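Long-range contacts in cell surface protein (Faecalibacterium prausnitzii A2-165, PDB 4GT6), which is of unknown function but, as an extracellular protein with BspA-type leucine-rich repeats, probably binds other proteins through this N-terminal part of the longer chain: residues A[144-149]-A[166-171]; A[102-107]-A[125-130]. One frame throughout, in Å; residues are numbered along the deposited sequence.

Contact 1: A[144-149]-A[166-171]; sequences IPEGVT and TLPDSV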
ATOM      1  N   ILE A 144      -4.855   8.066 -13.429  0.50 18.42           N
ATOM      2  CA  ILE A 144      -6.220   7.925 -12.924  0.50 17.71           C
ATOM      3  C   ILE A 144      -7.008   9.109 -13.487  0.50 21.87           C
ATOM      4  O   ILE A 144      -6.601  10.254 -13.278  0.50 21.41           O
ATOM      5  CB  ILE A 144      -6.258   7.811 -11.371  0.50 19.92           C
ATOM      6  CG1 ILE A 144      -5.483   6.560 -10.859  0.50 19.79           C
ATOM      7  CG2 ILE A 144      -7.692   7.837 -10.832  0.50 20.36           C
ATOM      8  CD1 ILE A 144      -6.014   5.113 -11.360  0.50 21.52           C
ATOM      9  N   PRO A 145      -8.092   8.872 -14.261  1.00 19.55           N
ATOM     10  CA  PRO A 145      -8.812  10.001 -14.876  1.00 19.23           C
ATOM     11  C   PRO A 145      -9.685  10.810 -13.938  1.00 21.05           C
ATOM     12  O   PRO A 145     -10.119  10.308 -12.898  1.00 19.30           O
ATOM     13  CB  PRO A 145      -9.712   9.319 -15.918  1.00 21.28           C
ATOM     14  CG  PRO A 145      -9.994   7.994 -15.341  1.00 23.55           C
ATOM     15  CD  PRO A 145      -8.711   7.579 -14.651  1.00 20.65           C
ATOM     16  N   GLU A 146      -9.957  12.076 -14.353  1.00 18.85           N
ATOM     17  CA  GLU A 146     -10.844  12.972 -13.616  0.50 18.55           C
ATOM     18  C   GLU A 146     -12.217  12.293 -13.511  1.00 22.70           C
ATOM     19  O   GLU A 146     -12.685  11.698 -14.474  1.00 20.79           O
ATOM     20  CB  GLU A 146     -10.914  14.366 -14.292  0.50 20.27           C
ATOM     21  CG  GLU A 146      -9.615  15.175 -14.211  0.50 25.93           C
ATOM     22  CD  GLU A 146      -9.216  15.755 -12.859  0.50 29.77           C
ATOM     23  OE1 GLU A 146     -10.024  15.666 -11.908  0.50 25.77           O
ATOM     24  OE2 GLU A 146      -8.076  16.267 -12.741  0.50 16.46           O
ATOM     25  N   GLY A 147     -12.810  12.323 -12.324  1.00 21.62           N
ATOM     26  CA  GLY A 147     -14.087  11.649 -12.107  1.00 21.41           C
ATOM     27  C   GLY A 147     -13.955  10.546 -11.074  1.00 23.14           C
ATOM     28  O   GLY A 147     -14.932  10.211 -10.397  1.00 22.87           O
ATOM     29  N   VAL A 148     -12.733   9.994 -10.910  1.00 17.59           N
ATOM     30  CA  VAL A 148     -12.456   9.026  -9.848  1.00 15.79           C
ATOM     31  C   VAL A 148     -12.327   9.831  -8.535  1.00 17.85           C
ATOM     32  O   VAL A 148     -11.551  10.785  -8.495  1.00 16.60           O
ATOM     33  CB  VAL A 148     -11.212   8.164 -10.135  1.00 18.73           C
ATOM     34  CG1 VAL A 148     -10.874   7.303  -8.911  1.00 16.91           C
ATOM     35  CG2 VAL A 148     -11.437   7.263 -11.366  1.00 18.54           C
ATOM     36  N   THR A 149     -13.098   9.482  -7.492  1.00 14.88           N
ATOM     37  CA  THR A 149     -13.099  10.303  -6.257  1.00 14.58           C
ATOM     38  C   THR A 149     -12.274   9.715  -5.119  1.00 18.35           C
ATOM     39  O   THR A 149     -12.089  10.380  -4.095  1.00 18.72           O
ATOM     40  CB  THR A 149     -14.538  10.611  -5.808  1.00 18.44           C
ATOM     41  OG1 THR A 149     -15.244   9.372  -5.633  1.00 19.94           O
ATOM     42  CG2 THR A 149     -15.277  11.503  -6.826  1.00 19.86           C
ATOM     43  N   THR A 166      -0.383   9.445 -11.795  1.00 18.43           N
ATOM     44  CA  THR A 166      -0.999  10.764 -11.888  1.00 17.82           C
ATOM     45  C   THR A 166      -2.401  10.667 -11.297  1.00 22.24           C
ATOM     46  O   THR A 166      -3.235   9.901 -11.793  1.00 20.70           O
ATOM     47  CB  THR A 166      -0.984  11.275 -13.331  1.00 25.62           C
ATOM     48  OG1 THR A 166       0.379  11.337 -13.750  1.00 26.21           O
ATOM     49  CG2 THR A 166      -1.649  12.671 -13.477  1.00 27.70           C
ATOM     50  N   LEU A 167      -2.637  11.410 -10.194  1.00 19.32           N
ATOM     51  CA  LEU A 167      -3.949  11.435  -9.563  1.00 19.15           C
ATOM     52  C   LEU A 167      -4.703  12.671 -10.009  1.00 22.60           C
ATOM     53  O   LEU A 167      -4.099  13.741 -10.117  1.00 22.67           O
ATOM     54  CB  LEU A 167      -3.843  11.400  -8.026  1.00 19.19           C
ATOM     55  CG  LEU A 167      -3.230  10.138  -7.394  1.00 23.98           C
ATOM     56  CD1 LEU A 167      -3.340  10.220  -5.883  1.00 25.26           C
ATOM     57  CD2 LEU A 167      -3.947   8.892  -7.856  1.00 22.75           C
ATOM     58  N   PRO A 168      -6.024  12.551 -10.257  1.00 17.61           N
ATOM     59  CA  PRO A 168      -6.798  13.719 -10.700  1.00 17.79           C
ATOM     60  C   PRO A 168      -7.231  14.617  -9.551  1.00 21.37           C
ATOM     61  O   PRO A 168      -7.235  14.195  -8.397  1.00 19.45           O
ATOM     62  CB  PRO A 168      -8.027  13.063 -11.339  1.00 18.51           C
ATOM     63  CG  PRO A 168      -8.251  11.843 -10.542  1.00 21.61           C
ATOM     64  CD  PRO A 168      -6.875  11.346 -10.167  1.00 18.02           C
ATOM     65  N   ASP A 169      -7.685  15.836  -9.888  1.00 19.40           N
ATOM     66  CA  ASP A 169      -8.185  16.805  -8.914  1.00 20.35           C
ATOM     67  C   ASP A 169      -9.407  16.272  -8.141  1.00 22.30           C
ATOM     68  O   ASP A 169      -9.630  16.665  -7.000  1.00 19.48           O
ATOM     69  CB  ASP A 169      -8.549  18.107  -9.649  1.00 23.92           C
ATOM     70  CG  ASP A 169      -7.377  18.837 -10.310  1.00 45.63           C
ATOM     71  OD1 ASP A 169      -6.206  18.520  -9.979  1.00 47.81           O
ATOM     72  OD2 ASP A 169      -7.631  19.752 -11.125  1.00 57.29           O
ATOM     73  N   SER A 170     -10.170  15.322  -8.738  1.00 18.74           N
ATOM     74  CA  SER A 170     -11.381  14.792  -8.112  1.00 17.30           C
ATOM     75  C   SER A 170     -11.104  13.836  -6.929  1.00 18.10           C
ATOM     76  O   SER A 170     -12.029  13.545  -6.172  1.00 17.70           O
ATOM     77  CB  SER A 170     -12.252  14.095  -9.163  1.00 19.21           C
ATOM     78  OG  SER A 170     -11.527  13.111  -9.883  1.00 19.92           O
ATOM     79  N   VAL A 171      -9.848  13.356  -6.750  1.00 15.28           N
ATOM     80  CA  VAL A 171      -9.558  12.397  -5.679  1.00 14.58           C
ATOM     81  C   VAL A 171      -9.615  13.102  -4.303  1.00 18.30           C
ATOM     82  O   VAL A 171      -8.930  14.111  -4.089  1.00 18.94           O
ATOM     83  CB  VAL A 171      -8.219  11.638  -5.923  1.00 18.67           C
ATOM     84  CG1 VAL A 171      -7.692  10.985  -4.636  1.00 18.48           C
ATOM     85  CG2 VAL A 171      -8.408  10.568  -6.995  1.00 19.22           C
TER

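Contact 2: A[102-107]-A[125-130]; sequences VKKIGR and VTEIDS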
ATOM      1  N   VAL A 102     -15.451   1.422 -20.264  1.00 14.93           N
ATOM      2  CA  VAL A 102     -15.451   0.878 -18.900  1.00 13.55           C
ATOM      3  C   VAL A 102     -15.571   2.024 -17.886  1.00 17.72           C
ATOM      4  O   VAL A 102     -14.742   2.938 -17.887  1.00 17.90           O
ATOM      5  CB  VAL A 102     -14.190   0.023 -18.601  1.00 15.22           C
ATOM      6  CG1 VAL A 102     -14.194  -0.430 -17.139  1.00 14.17           C
ATOM      7  CG2 VAL A 102     -14.102  -1.181 -19.552  1.00 14.14           C
ATOM      8  N   LYS A 103     -16.619   1.981 -17.055  1.00 13.47           N
ATOM      9  CA  LYS A 103     -16.852   3.001 -16.031  1.00 13.72           C
ATOM     10  C   LYS A 103     -16.527   2.494 -14.647  1.00 16.69           C
ATOM     11  O   LYS A 103     -16.205   3.288 -13.772  1.00 16.95           O
ATOM     12  CB  LYS A 103     -18.322   3.448 -16.054  1.00 15.75           C
ATOM     13  CG  LYS A 103     -18.761   4.134 -17.359  1.00 22.34           C
ATOM     14  CD  LYS A 103     -17.809   5.227 -17.838  1.00 30.28           C
ATOM     15  CE  LYS A 103     -18.021   6.557 -17.169  1.00 36.64           C
ATOM     16  NZ  LYS A 103     -17.160   7.622 -17.775  1.00 37.30           N
ATOM     17  N   LYS A 104     -16.691   1.182 -14.420  1.00 13.45           N
ATOM     18  CA  LYS A 104     -16.528   0.614 -13.079  1.00 13.33           C
ATOM     19  C   LYS A 104     -15.668  -0.635 -13.126  1.00 15.75           C
ATOM     20  O   LYS A 104     -15.887  -1.474 -13.996  1.00 14.72           O
ATOM     21  CB  LYS A 104     -17.913   0.280 -12.510  1.00 16.15           C
ATOM     22  CG  LYS A 104     -17.890  -0.334 -11.104  1.00 21.15           C
ATOM     23  CD  LYS A 104     -19.300  -0.415 -10.508  1.00 29.00           C
ATOM     24  CE  LYS A 104     -19.253  -0.986  -9.109  1.00 40.04           C
ATOM     25  NZ  LYS A 104     -20.596  -1.024  -8.466  1.00 36.77           N
ATOM     26  N   ILE A 105     -14.691  -0.744 -12.210  1.00 12.30           N
ATOM     27  CA  ILE A 105     -13.824  -1.924 -12.096  1.00 11.79           C
ATOM     28  C   ILE A 105     -13.980  -2.435 -10.659  1.00 17.10           C
ATOM     29  O   ILE A 105     -13.797  -1.660  -9.708  1.00 17.03           O
ATOM     30  CB  ILE A 105     -12.342  -1.624 -12.496  1.00 15.23           C
ATOM     31  CG1 ILE A 105     -12.237  -1.221 -13.997  1.00 16.62           C
ATOM     32  CG2 ILE A 105     -11.422  -2.859 -12.209  1.00 14.04           C
ATOM     33  CD1 ILE A 105     -10.861  -0.693 -14.404  1.00 18.81           C
ATOM     34  N   GLY A 106     -14.365  -3.711 -10.516  1.00 13.74           N
ATOM     35  CA  GLY A 106     -14.654  -4.331  -9.226  1.00 14.20           C
ATOM     36  C   GLY A 106     -13.432  -4.635  -8.379  1.00 13.37           C
ATOM     37  O   GLY A 106     -12.294  -4.550  -8.851  1.00 12.53           O
ATOM     38  N   ARG A 107     -13.674  -5.078  -7.121  1.00 12.04           N
ATOM     39  CA  ARG A 107     -12.578  -5.403  -6.197  1.00 11.02           C
ATOM     40  C   ARG A 107     -11.712  -6.495  -6.775  1.00 12.75           C
ATOM     41  O   ARG A 107     -12.262  -7.429  -7.357  1.00 13.25           O
ATOM     42  CB  ARG A 107     -13.168  -5.939  -4.857  1.00 15.48           C
ATOM     43  CG  ARG A 107     -14.042  -4.954  -4.111  1.00 25.58           C
ATOM     44  CD  ARG A 107     -14.410  -5.457  -2.732  1.00 23.75           C
ATOM     45  NE  ARG A 107     -15.185  -6.688  -2.771  1.00 34.85           N
ATOM     46  CZ  ARG A 107     -15.552  -7.360  -1.684  1.00 48.82           C
ATOM     47  NH1 ARG A 107     -15.190  -6.937  -0.477  1.00 28.78           N
ATOM     48  NH2 ARG A 107     -16.273  -8.463  -1.796  1.00 33.18           N
ATOM     49  N   VAL A 125     -12.772   5.444 -16.661  0.50 18.39           N
ATOM     50  CA  VAL A 125     -13.300   4.856 -15.436  0.50 16.86           C
ATOM     51  C   VAL A 125     -13.700   5.958 -14.427  0.50 19.82           C
ATOM     52  O   VAL A 125     -13.072   7.022 -14.392  0.50 19.33           O
ATOM     53  CB  VAL A 125     -12.263   3.852 -14.856  0.50 20.03           C
ATOM     54  CG1 VAL A 125     -11.093   4.550 -14.150  0.50 19.78           C
ATOM     55  CG2 VAL A 125     -12.924   2.825 -13.954  0.50 19.14           C
ATOM     56  N   THR A 126     -14.770   5.716 -13.649  1.00 15.95           N
ATOM     57  CA  THR A 126     -15.207   6.657 -12.618  1.00 16.73           C
ATOM     58  C   THR A 126     -15.119   5.968 -11.263  1.00 21.08           C
ATOM     59  O   THR A 126     -15.158   6.648 -10.248  1.00 20.25           O
ATOM     60  CB  THR A 126     -16.598   7.226 -12.881  1.00 22.53           C
ATOM     61  OG1 THR A 126     -17.542   6.165 -12.937  1.00 22.62           O
ATOM     62  CG2 THR A 126     -16.655   8.134 -14.116  1.00 23.31           C
ATOM     63  N   GLU A 127     -15.070   4.612 -11.235  1.00 16.81           N
ATOM     64  CA  GLU A 127     -15.013   3.865  -9.971  1.00 16.03           C
ATOM     65  C   GLU A 127     -14.098   2.685 -10.098  1.00 17.93           C
ATOM     66  O   GLU A 127     -14.234   1.910 -11.042  1.00 15.77           O
ATOM     67  CB  GLU A 127     -16.408   3.331  -9.541  1.00 17.63           C
ATOM     68  CG  GLU A 127     -17.475   4.377  -9.278  1.00 30.87           C
ATOM     69  CD  GLU A 127     -18.805   3.726  -8.946  1.00 50.75           C
ATOM     70  OE1 GLU A 127     -18.978   3.291  -7.785  1.00 49.36           O
ATOM     71  OE2 GLU A 127     -19.632   3.562  -9.871  1.00 42.79           O
ATOM     72  N   ILE A 128     -13.166   2.553  -9.170  1.00 13.39           N
ATOM     73  CA  ILE A 128     -12.243   1.409  -9.109  1.00 13.62           C
ATOM     74  C   ILE A 128     -12.253   0.945  -7.658  1.00 18.21           C
ATOM     75  O   ILE A 128     -11.918   1.742  -6.758  1.00 17.31           O
ATOM     76  CB  ILE A 128     -10.808   1.708  -9.611  1.00 16.44           C
ATOM     77  CG1 ILE A 128     -10.759   2.504 -10.930  1.00 17.83           C
ATOM     78  CG2 ILE A 128     -10.056   0.401  -9.732  1.00 15.98           C
ATOM     79  CD1 ILE A 128      -9.314   3.119 -11.244  1.00 22.90           C
ATOM     80  N   ASP A 129     -12.610  -0.320  -7.420  1.00 14.25           N
ATOM     81  CA  ASP A 129     -12.740  -0.798  -6.048  1.00 13.88           C
ATOM     82  C   ASP A 129     -11.442  -1.405  -5.517  1.00 15.29           C
ATOM     83  O   ASP A 129     -10.447  -1.503  -6.228  1.00 14.46           O
ATOM     84  CB  ASP A 129     -13.910  -1.787  -5.925  1.00 15.77           C
ATOM     85  CG  ASP A 129     -14.725  -1.686  -4.629  1.00 24.77           C
ATOM     86  OD1 ASP A 129     -14.175  -1.167  -3.590  1.00 20.50           O
ATOM     87  OD2 ASP A 129     -15.887  -2.173  -4.623  1.00 24.68           O
ATOM     88  N   SER A 130     -11.454  -1.770  -4.233  1.00 12.33           N
ATOM     89  CA  SER A 130     -10.296  -2.257  -3.470  1.00 12.05           C
ATOM     90  C   SER A 130      -9.448  -3.276  -4.194  1.00 14.68           C
ATOM     91  O   SER A 130      -9.993  -4.215  -4.794  1.00 13.22           O
ATOM     92  CB  SER A 130     -10.769  -2.905  -2.171  1.00 17.10           C
ATOM     93  OG  SER A 130     -11.633  -1.992  -1.509  1.00 23.33           O
TER
HETATM   94  O   HOH W   1     -19.053   3.864 -12.469  1.00 31.67           O
HETATM   95  O   HOH W   2     -16.352  -4.782  -6.314  1.00 33.00           O

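Contact 1: A[144-149]-A[166-171]
The Glu-146 carboxylate, in one of two modelled conformers, lies with a face over Pro-168: Pro-168 CB sits 3.3 Å from Glu-146 CD, beneath that face, while the outer edge takes two backbone N-H groups. These are stacked turns of a BspA-type leucine-rich repeat solenoid, type II at Pro-145 to Val-148 and type I at Pro-168 to Val-171. Asp-169 N donates to Glu-146 OE2 (2.9 Å) and Ser-170 N, less straight, to Glu-146 OE1 (3.2 Å), both on the syn side and tilted toward the proline. A bend at chi2 (-72°) folds the glutamate back over the second turn. The two N-H dipoles probably ease the nearness of its charge to the Asp-169 carboxylate. One face of the Pro-168 ring meets Ile-144 O, 3.3 Å from Pro-168 CD; Pro-145 O lies near CG. At the start of the two segments, Ile-144 N donates to Thr-166 O, continuing the pairing of the strands that lead in. Ser-170 OG, turned between its own backbone N and carbonyl carbon (chi1 54°), reaches the first turn, accepts from Gly-147 N at 2.9 Å and gives its proton to Val-148 O at 2.7 Å. Replacing Ser-170 with alanine would probably leave Gly-147 N and Val-148 O without the hydroxyl that joins them across the turns. Ser-170 OG approaches Val-148 O from above the carbonyl plane, 42° out of it.

Contact 2: A[102-107]-A[125-130]
Ile-105 meets Ile-128 at CB and Val-125 along its longer branch. CB lies 4.1 Å from Ile-128 CG2, at the level where the two residues pair in parallel register. With CG1 anti to the carbonyl carbon (chi1 -64°), the longer branch runs back toward the start of the segment and crosses Val-125 at about a right angle; there CG1 and the terminal CD1 share one methyl, Val-125 CG2, in the modelled copy of that valine. Ile-121 and Leu-122 also touch this buried side chain. The backbones hold this packing in place: Ile-105 N donates to Glu-127 O (2.9 Å), and Ile-105 O accepts from Asp-129 N (2.9 Å). Lys-103 O is gripped twice, by Thr-126 N (2.8 Å) at a tilt and by Glu-127 N (3.1 Å) nearly in line with the carbonyl. A water joins Thr-126 OG1 to Glu-127 OE2. On the outer side the Lys-103 chain bends across Thr-126 CG2 to carry NZ to Ser-124 O, whereas Lys-104 crosses Glu-127 without their charged atoms meeting. Arg-107 and Asp-129 run side by side: Arg-107 CG is 3.4 Å from Asp-129 OD2, but the guanidinium continues past the carboxylate, and a second water links Arg-107 N to OD2. Asp-129 OD1 accepts from Ser-130 N, a bond likely to limit rotation of the carboxylate. Strand 77-78 pairs with the far edge of 104-105, making the stack of short parallel strands on successive coils of a leucine-rich repeat solenoid.

From the N terminus the chain makes contact 2 first: after 102-107 it runs 17 residues, with no helix or strand, before 125-130 settles alongside. Strand 141-143 then leads into 144-149, and a further 16 residues bring the chain to 166-171, closing contact 1. The two loops follow in series, neither nesting nor crossing. Val-102, Val-125, Val-148 and Val-171, evenly spaced 23 residues apart, mark four successive coils, so the middle step from 125-130 to 144-149 joins the contacts directly. There Pro-145 CG packs 3.4 Å from Val-125 O, and Val-148 CG2 lies equally near that oxygen.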